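Side-chain contacts in acyl-CoA Binding Protein (Moniliophthora perniciosa, PDB 3FP5), which probably binds long-chain acyl-CoA esters and keeps them available for fatty acid metabolism: residues E13-L18 with E82-I87; F38-V43 with E74-K79. All blocks are in the same frame, centred on the assembly; numbering follows the deposited sequence.

Contact 1: E13-L18 with E82-I87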
ATOM      1  N   GLU A  13      -5.722   6.900  -1.868  1.00 10.66           N
ATOM      2  CA  GLU A  13      -5.991   7.918  -2.876  1.00 10.88           C
ATOM      3  C   GLU A  13      -4.689   8.466  -3.445  1.00 13.59           C
ATOM      4  O   GLU A  13      -4.560   8.658  -4.654  1.00 13.83           O
ATOM      5  CB  GLU A  13      -6.815   9.056  -2.274  1.00 12.58           C
ATOM      6  CG  GLU A  13      -7.103  10.160  -3.250  1.00 26.36           C
ATOM      7  CD  GLU A  13      -7.829  11.328  -2.609  1.00 30.27           C
ATOM      8  OE1 GLU A  13      -8.064  11.283  -1.369  1.00 19.49           O
ATOM      9  OE2 GLU A  13      -8.162  12.275  -3.358  1.00 26.67           O
ATOM     10  N   ILE A  14      -3.726   8.721  -2.563  1.00 12.09           N
ATOM     11  CA  ILE A  14      -2.430   9.251  -2.986  1.00 11.90           C
ATOM     12  C   ILE A  14      -1.673   8.230  -3.845  1.00 11.89           C
ATOM     13  O   ILE A  14      -1.193   8.553  -4.927  1.00 15.10           O
ATOM     14  CB  ILE A  14      -1.583   9.696  -1.771  1.00 12.01           C
ATOM     15  CG1 ILE A  14      -2.193  10.964  -1.160  1.00 11.92           C
ATOM     16  CG2 ILE A  14      -0.133   9.934  -2.176  1.00 17.62           C
ATOM     17  CD1 ILE A  14      -1.682  11.280   0.217  1.00 14.77           C
ATOM     18  N   VAL A  15      -1.580   6.997  -3.361  1.00  9.94           N
ATOM     19  CA  VAL A  15      -0.890   5.948  -4.093  1.00  9.69           C
ATOM     20  C   VAL A  15      -1.499   5.763  -5.484  1.00 13.99           C
ATOM     21  O   VAL A  15      -0.771   5.676  -6.482  1.00 17.87           O
ATOM     22  CB  VAL A  15      -0.911   4.616  -3.313  1.00 12.13           C
ATOM     23  CG1 VAL A  15      -0.476   3.481  -4.218  1.00 14.13           C
ATOM     24  CG2 VAL A  15      -0.008   4.723  -2.080  1.00 15.62           C
ATOM     25  N   GLN A  16      -2.828   5.731  -5.552  1.00 12.79           N
ATOM     26  CA  GLN A  16      -3.514   5.585  -6.844  1.00 16.69           C
ATOM     27  C   GLN A  16      -3.245   6.759  -7.776  1.00 20.70           C
ATOM     28  O   GLN A  16      -3.368   6.630  -9.001  1.00 27.72           O
ATOM     29  CB  GLN A  16      -5.021   5.425  -6.646  1.00 21.41           C
ATOM     30  CG  GLN A  16      -5.421   4.091  -6.057  1.00 27.48           C
ATOM     31  CD  GLN A  16      -6.874   4.062  -5.638  1.00 37.89           C
ATOM     32  OE1 GLN A  16      -7.514   5.111  -5.492  1.00 41.98           O
ATOM     33  NE2 GLN A  16      -7.405   2.863  -5.429  1.00 39.20           N
ATOM     34  N   SER A  17      -2.873   7.891  -7.190  1.00 18.82           N
ATOM     35  CA  SER A  17      -2.697   9.153  -7.904  1.00 23.11           C
ATOM     36  C   SER A  17      -1.349   9.252  -8.602  1.00 22.91           C
ATOM     37  O   SER A  17      -1.192  10.015  -9.563  1.00 22.56           O
ATOM     38  CB  SER A  17      -2.852  10.331  -6.926  1.00 21.37           C
ATOM     39  OG  SER A  17      -1.590  10.775  -6.404  1.00 21.07           O
ATOM     40  N   LEU A  18      -0.377   8.487  -8.113  1.00 21.90           N
ATOM     41  CA  LEU A  18       0.996   8.560  -8.612  1.00 27.15           C
ATOM     42  C   LEU A  18       1.124   8.021 -10.042  1.00 23.20           C
ATOM     43  O   LEU A  18       0.645   6.922 -10.338  1.00 29.40           O
ATOM     44  CB  LEU A  18       1.942   7.789  -7.680  1.00 20.87           C
ATOM     45  CG  LEU A  18       1.937   8.155  -6.191  1.00 21.04           C
ATOM     46  CD1 LEU A  18       2.819   7.205  -5.374  1.00 21.61           C
ATOM     47  CD2 LEU A  18       2.370   9.600  -5.986  1.00 21.22           C
ATOM     48  N   GLU A  82       2.326   3.793   6.701  1.00 14.19           N
ATOM     49  CA  GLU A  82       3.735   3.954   7.018  1.00 15.03           C
ATOM     50  C   GLU A  82       4.668   3.744   5.820  1.00 14.80           C
ATOM     51  O   GLU A  82       5.668   4.459   5.682  1.00 16.67           O
ATOM     52  CB  GLU A  82       4.117   3.045   8.185  1.00 15.49           C
ATOM     53  CG  GLU A  82       3.603   3.579   9.506  1.00 20.03           C
ATOM     54  CD  GLU A  82       3.946   2.669  10.662  1.00 26.40           C
ATOM     55  OE1 GLU A  82       4.464   1.557  10.414  1.00 31.57           O
ATOM     56  OE2 GLU A  82       3.697   3.076  11.815  1.00 30.35           O
ATOM     57  N   LYS A  83       4.346   2.787   4.947  1.00 13.64           N
ATOM     58  CA  LYS A  83       5.150   2.584   3.748  1.00 13.46           C
ATOM     59  C   LYS A  83       5.098   3.816   2.841  1.00 15.11           C
ATOM     60  O   LYS A  83       6.115   4.234   2.282  1.00 14.80           O
ATOM     61  CB  LYS A  83       4.686   1.354   2.965  1.00 15.98           C
ATOM     62  CG  LYS A  83       5.470   1.117   1.670  1.00 15.97           C
ATOM     63  CD  LYS A  83       6.956   0.993   1.954  1.00 15.22           C
ATOM     64  CE  LYS A  83       7.254  -0.301   2.706  1.00 16.78           C
ATOM     65  NZ  LYS A  83       8.709  -0.477   2.933  1.00 20.29           N
ATOM     66  N   LEU A  84       3.913   4.395   2.690  1.00 12.42           N
ATOM     67  CA  LEU A  84       3.789   5.600   1.876  1.00 14.08           C
ATOM     68  C   LEU A  84       4.579   6.747   2.514  1.00 11.83           C
ATOM     69  O   LEU A  84       5.296   7.489   1.824  1.00 12.69           O
ATOM     70  CB  LEU A  84       2.317   5.990   1.708  1.00 14.29           C
ATOM     71  CG  LEU A  84       2.095   7.294   0.938  1.00 12.38           C
ATOM     72  CD1 LEU A  84       2.745   7.223  -0.463  1.00 14.36           C
ATOM     73  CD2 LEU A  84       0.609   7.600   0.833  1.00 13.40           C
ATOM     74  N   LEU A  85       4.463   6.903   3.832  1.00 12.76           N
ATOM     75  CA  LEU A  85       5.219   7.969   4.500  1.00 13.96           C
ATOM     76  C   LEU A  85       6.724   7.791   4.311  1.00 16.36           C
ATOM     77  O   LEU A  85       7.444   8.760   4.058  1.00 15.66           O
ATOM     78  CB  LEU A  85       4.866   8.061   5.988  1.00 14.25           C
ATOM     79  CG  LEU A  85       3.457   8.597   6.242  1.00 13.68           C
ATOM     80  CD1 LEU A  85       3.094   8.520   7.713  1.00 17.84           C
ATOM     81  CD2 LEU A  85       3.348  10.032   5.734  1.00 17.42           C
ATOM     82  N   GLU A  86       7.189   6.551   4.423  1.00 17.20           N
ATOM     83  CA  GLU A  86       8.591   6.221   4.199  1.00 14.58           C
ATOM     84  C   GLU A  86       9.007   6.707   2.817  1.00 16.73           C
ATOM     85  O   GLU A  86      10.005   7.409   2.662  1.00 18.50           O
ATOM     86  CB  GLU A  86       8.790   4.707   4.301  1.00 14.30           C
ATOM     87  CG  GLU A  86      10.171   4.230   3.920  1.00 20.70           C
ATOM     88  CD  GLU A  86      10.275   2.714   3.904  1.00 29.08           C
ATOM     89  OE1 GLU A  86       9.281   2.037   4.256  1.00 28.50           O
ATOM     90  OE2 GLU A  86      11.351   2.203   3.533  1.00 31.44           O
ATOM     91  N   ILE A  87       8.211   6.342   1.818  1.00 13.47           N
ATOM     92  CA  ILE A  87       8.508   6.683   0.431  1.00 16.61           C
ATOM     93  C   ILE A  87       8.497   8.195   0.194  1.00 15.88           C
ATOM     94  O   ILE A  87       9.355   8.722  -0.517  1.00 18.20           O
ATOM     95  CB  ILE A  87       7.527   5.981  -0.530  1.00 15.49           C
ATOM     96  CG1 ILE A  87       7.865   4.498  -0.624  1.00 15.82           C
ATOM     97  CG2 ILE A  87       7.555   6.631  -1.908  1.00 19.36           C
ATOM     98  CD1 ILE A  87       6.749   3.648  -1.244  1.00 22.25           C
TER
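L84 holds CG anti to its backbone N (chi1 176°), which sends the isobutyl end toward helix 5-17. I14 answers with CG2: with CG1 at chi1 -71°, beside the backbone N, this methyl takes the place opposite that N. The two side chains meet nearly perpendicular where helix 5-17 packs on helix 73-91 in the helical bundle of the acyl-CoA binding protein fold. L84 CD2 rests against I14 CG2 at 3.9 Å, with I14 CB almost as near. V15 CG2 is 4.1 Å from both L84 CD1 and L84 CD2. V15 runs alongside L84, pointing the other way. The leucine fork touches two successive residues. V15 and L84 also have the nearest backbones, with CA atoms 7.6 Å apart. No hydrogen bond joins the segments. I103 of helix 94-105 packs on both I14 and L84. F34 of helix 28-42 packs on V15. K83 NZ forms a salt bridge to E86 OE1 in its own helix, and K83 makes a cation-pi contact with Y33 of helix 28-42. Near the C-terminal end of helix 5-17, I14 O accepts from both S17 N and S17 OG, and the OG bond of 2.7 Å meets a lone pair in the carbonyl plane.

Contact 2: F38-V43 with E74-K79. With ZN (zinc ion), chain B.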
ATOM      1  N   PHE A  38      -3.209  -3.415   0.999  1.00 12.10           N
ATOM      2  CA  PHE A  38      -4.478  -2.914   0.499  1.00 10.49           C
ATOM      3  C   PHE A  38      -5.558  -4.002   0.551  1.00 10.54           C
ATOM      4  O   PHE A  38      -6.650  -3.768   1.058  1.00 10.86           O
ATOM      5  CB  PHE A  38      -4.361  -2.354  -0.916  1.00 11.10           C
ATOM      6  CG  PHE A  38      -5.688  -1.963  -1.499  1.00 11.21           C
ATOM      7  CD1 PHE A  38      -6.265  -0.736  -1.187  1.00 12.96           C
ATOM      8  CD2 PHE A  38      -6.379  -2.833  -2.333  1.00 14.69           C
ATOM      9  CE1 PHE A  38      -7.495  -0.377  -1.715  1.00 15.72           C
ATOM     10  CE2 PHE A  38      -7.612  -2.484  -2.860  1.00 17.79           C
ATOM     11  CZ  PHE A  38      -8.176  -1.258  -2.553  1.00 15.27           C
ATOM     12  N   LYS A  39      -5.247  -5.185   0.026  1.00 12.42           N
ATOM     13  CA  LYS A  39      -6.196  -6.290   0.074  1.00 15.34           C
ATOM     14  C   LYS A  39      -6.500  -6.679   1.517  1.00 12.23           C
ATOM     15  O   LYS A  39      -7.658  -6.842   1.892  1.00 12.87           O
ATOM     16  CB  LYS A  39      -5.667  -7.486  -0.716  1.00 12.66           C
ATOM     17  CG  LYS A  39      -5.393  -7.152  -2.159  1.00 12.43           C
ATOM     18  CD  LYS A  39      -6.676  -6.735  -2.868  1.00 14.26           C
ATOM     19  CE  LYS A  39      -7.637  -7.902  -2.991  1.00 18.84           C
ATOM     20  NZ  LYS A  39      -8.731  -7.590  -3.966  1.00 22.55           N
ATOM     21  N   GLN A  40      -5.459  -6.798   2.332  1.00 10.36           N
ATOM     22  CA  GLN A  40      -5.631  -7.234   3.720  1.00 11.14           C
ATOM     23  C   GLN A  40      -6.473  -6.233   4.527  1.00 13.33           C
ATOM     24  O   GLN A  40      -7.206  -6.611   5.452  1.00 15.45           O
ATOM     25  CB  GLN A  40      -4.267  -7.455   4.374  1.00 11.85           C
ATOM     26  CG  GLN A  40      -4.320  -8.226   5.696  1.00 11.25           C
ATOM     27  CD  GLN A  40      -4.748  -9.688   5.534  1.00 11.05           C
ATOM     28  OE1 GLN A  40      -4.644 -10.251   4.439  1.00 11.26           O
ATOM     29  NE2 GLN A  40      -5.228 -10.298   6.610  1.00 12.69           N
ATOM     30  N   ALA A  41      -6.365  -4.953   4.172  1.00  9.51           N
ATOM     31  CA  ALA A  41      -7.086  -3.895   4.891  1.00 13.59           C
ATOM     32  C   ALA A  41      -8.553  -3.797   4.494  1.00 14.36           C
ATOM     33  O   ALA A  41      -9.377  -3.286   5.253  1.00 17.41           O
ATOM     34  CB  ALA A  41      -6.404  -2.531   4.672  1.00 12.73           C
ATOM     35  N   THR A  42      -8.871  -4.258   3.291  1.00 13.59           N
ATOM     36  CA  THR A  42     -10.202  -4.065   2.748  1.00 15.32           C
ATOM     37  C   THR A  42     -10.971  -5.381   2.690  1.00 18.33           C
ATOM     38  O   THR A  42     -12.040  -5.505   3.285  1.00 30.65           O
ATOM     39  CB  THR A  42     -10.140  -3.391   1.357  1.00 17.15           C
ATOM     40  OG1 THR A  42      -9.282  -4.146   0.488  1.00 18.30           O
ATOM     41  CG2 THR A  42      -9.600  -1.960   1.491  1.00 16.77           C
ATOM     42  N   VAL A  43     -10.407  -6.366   1.996  1.00 13.26           N
ATOM     43  CA  VAL A  43     -11.027  -7.688   1.883  1.00 15.63           C
ATOM     44  C   VAL A  43     -10.744  -8.567   3.108  1.00 18.56           C
ATOM     45  O   VAL A  43     -11.593  -9.348   3.544  1.00 20.51           O
ATOM     46  CB  VAL A  43     -10.549  -8.417   0.610  1.00 17.83           C
ATOM     47  CG1 VAL A  43     -11.152  -9.817   0.529  1.00 19.31           C
ATOM     48  CG2 VAL A  43     -10.908  -7.594  -0.643  1.00 17.83           C
ATOM     49  N   GLU A  74      -6.414  -3.243  11.098  1.00 13.73           N
ATOM     50  CA  GLU A  74      -5.726  -2.073  11.627  1.00 17.48           C
ATOM     51  C   GLU A  74      -4.217  -2.108  11.398  1.00 15.33           C
ATOM     52  O   GLU A  74      -3.611  -1.086  11.079  1.00 12.98           O
ATOM     53  CB  GLU A  74      -6.026  -1.826  13.088  1.00 15.46           C
ATOM     54  CG  GLU A  74      -5.481  -0.462  13.476  1.00 14.46           C
ATOM     55  CD  GLU A  74      -5.949   0.003  14.811  1.00 15.19           C
ATOM     56  OE1 GLU A  74      -6.642  -0.760  15.521  1.00 17.07           O
ATOM     57  OE2 GLU A  74      -5.643   1.166  15.122  1.00 17.72           O
ATOM     58  N   VAL A  75      -3.603  -3.275  11.543  1.00 13.24           N
ATOM     59  CA  VAL A  75      -2.185  -3.369  11.223  1.00 10.27           C
ATOM     60  C   VAL A  75      -1.958  -3.107   9.729  1.00 12.70           C
ATOM     61  O   VAL A  75      -1.003  -2.429   9.337  1.00 12.58           O
ATOM     62  CB  VAL A  75      -1.590  -4.708  11.684  1.00 11.65           C
ATOM     63  CG1 VAL A  75      -0.173  -4.868  11.143  1.00 12.41           C
ATOM     64  CG2 VAL A  75      -1.601  -4.762  13.225  1.00 14.00           C
ATOM     65  N   ALA A  76      -2.858  -3.624   8.899  1.00  9.75           N
ATOM     66  CA  ALA A  76      -2.797  -3.388   7.459  1.00  9.95           C
ATOM     67  C   ALA A  76      -2.860  -1.888   7.156  1.00 11.60           C
ATOM     68  O   ALA A  76      -2.062  -1.390   6.362  1.00 12.07           O
ATOM     69  CB  ALA A  76      -3.924  -4.127   6.736  1.00 12.95           C
ATOM     70  N   TYR A  77      -3.803  -1.186   7.793  1.00  8.94           N
ATOM     71  CA  TYR A  77      -3.880   0.279   7.679  1.00 13.48           C
ATOM     72  C   TYR A  77      -2.543   0.915   8.016  1.00 15.26           C
ATOM     73  O   TYR A  77      -2.044   1.767   7.278  1.00 12.45           O
ATOM     74  CB  TYR A  77      -4.891   0.871   8.663  1.00 10.85           C
ATOM     75  CG  TYR A  77      -6.347   0.564   8.410  1.00 11.70           C
ATOM     76  CD1 TYR A  77      -6.793   0.128   7.168  1.00 10.93           C
ATOM     77  CD2 TYR A  77      -7.285   0.741   9.427  1.00 15.04           C
ATOM     78  CE1 TYR A  77      -8.144  -0.144   6.948  1.00 15.36           C
ATOM     79  CE2 TYR A  77      -8.626   0.474   9.218  1.00 16.72           C
ATOM     80  CZ  TYR A  77      -9.051   0.028   7.981  1.00 19.59           C
ATOM     81  OH  TYR A  77     -10.391  -0.227   7.776  1.00 20.92           O
ATOM     82  N   GLN A  78      -1.983   0.504   9.147  1.00 13.25           N
ATOM     83  CA  GLN A  78      -0.757   1.101   9.660  1.00 14.33           C
ATOM     84  C   GLN A  78       0.429   0.864   8.724  1.00 14.87           C
ATOM     85  O   GLN A  78       1.160   1.794   8.378  1.00 13.54           O
ATOM     86  CB  GLN A  78      -0.452   0.549  11.049  1.00 14.63           C
ATOM     87  CG  GLN A  78       0.816   1.127  11.633  1.00 23.95           C
ATOM     88  CD  GLN A  78       1.252   0.407  12.886  1.00 35.19           C
ATOM     89  OE1 GLN A  78       0.787  -0.698  13.178  1.00 39.47           O
ATOM     90  NE2 GLN A  78       2.149   1.031  13.640  1.00 42.38           N
ATOM     91  N   LYS A  79       0.609  -0.387   8.310  1.00 13.82           N
ATOM     92  CA  LYS A  79       1.709  -0.753   7.432  1.00 12.74           C
ATOM     93  C   LYS A  79       1.631  -0.031   6.084  1.00 13.06           C
ATOM     94  O   LYS A  79       2.650   0.401   5.543  1.00 15.64           O
ATOM     95  CB  LYS A  79       1.724  -2.271   7.222  1.00 12.50           C
ATOM     96  CG  LYS A  79       2.096  -3.046   8.480  1.00 17.89           C
ATOM     97  CD  LYS A  79       3.417  -2.541   9.030  1.00 27.01           C
ATOM     98  CE  LYS A  79       3.886  -3.373  10.218  1.00 33.94           C
ATOM     99  NZ  LYS A  79       5.121  -2.801  10.828  1.00 34.40           N
TER
HETATM  100 ZN    ZN B 107      -6.590   1.658  16.897  1.00 23.16          ZN
HETATM  101  O   HOH W   1     -10.879  -0.979   5.093  1.00 22.48           O
HETATM  102  O   HOH W   2      -7.684   1.637  15.083  1.00 20.74           O
HETATM  103  O   HOH W   3      -5.025   1.167  18.351  1.00 23.09           O
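A water molecule is gripped from both helices by A41 and Y77. It donates to A41 O at 2.8 Å. It also makes a 2.8 Å hydrogen bond with Y77 OH, lying in the ring plane at its edge. Y77 is placed for this by chi1 of -68°, which sets CG beside the backbone N and swings the ring toward helix 28-42. On the way the ring meets A41 CB obliquely, with CD1 at 3.7 Å. K5, F8 and M3 also touch the Y77 side chain. Replacing Y77 by an alanine is likely to open a gap beside A41 CB and F8 and leave the water without its second protein partner.

Two alanines make the centre. A41 CB and A76 CB point at each other and stand 3.6 Å apart. With no longer side chains between them, their CA atoms come within 5.0 Å. Q40 CB adds a flank to A76 CB at 4.1 Å. The Q40 chain then bends at chi2 (67°) and leads its amide away, where NE2 bonds to T71 O and D45 OD1.

Near the start of helix 73-91, E74 leaves the backbone on the side away from segment 38-43. Its OE2 binds the zinc ion at 2.1 Å, and H2 and two waters are further ligands. The metal therefore links the N-terminal tail to the start of helix 73-91.

The axes of segments 38-42 and 74-79 approach to 8.0 Å, with 144° between their directions, nearer antiparallel than parallel. This is close helix-helix packing over small residues, here joining helices 28-42 and 73-91 of the acyl-CoA binding protein fold.

In the fold
After a short N-terminal tail comes helix 5-17; its last turn or so, with L18 just after, supplies residues 13-18 of contact 1. Helix 28-42 follows, and its C-terminal part supplies 38-43 of contact 2. The chain then passes through helix 56-66 and comes back as helix 73-91. The first part of this helix, 74-79, closes the shorter loop of contact 2. A few residues later, 82-87 closes the longer loop of contact 1. The smaller loop thus lies wholly within the larger one, and the two do not cross. The contact centres are 14 Å apart. Helix 73-91 is the shared element, tied to helix 28-42 and to helix 5-17 at successive levels. Helix 94-105 follows both closures.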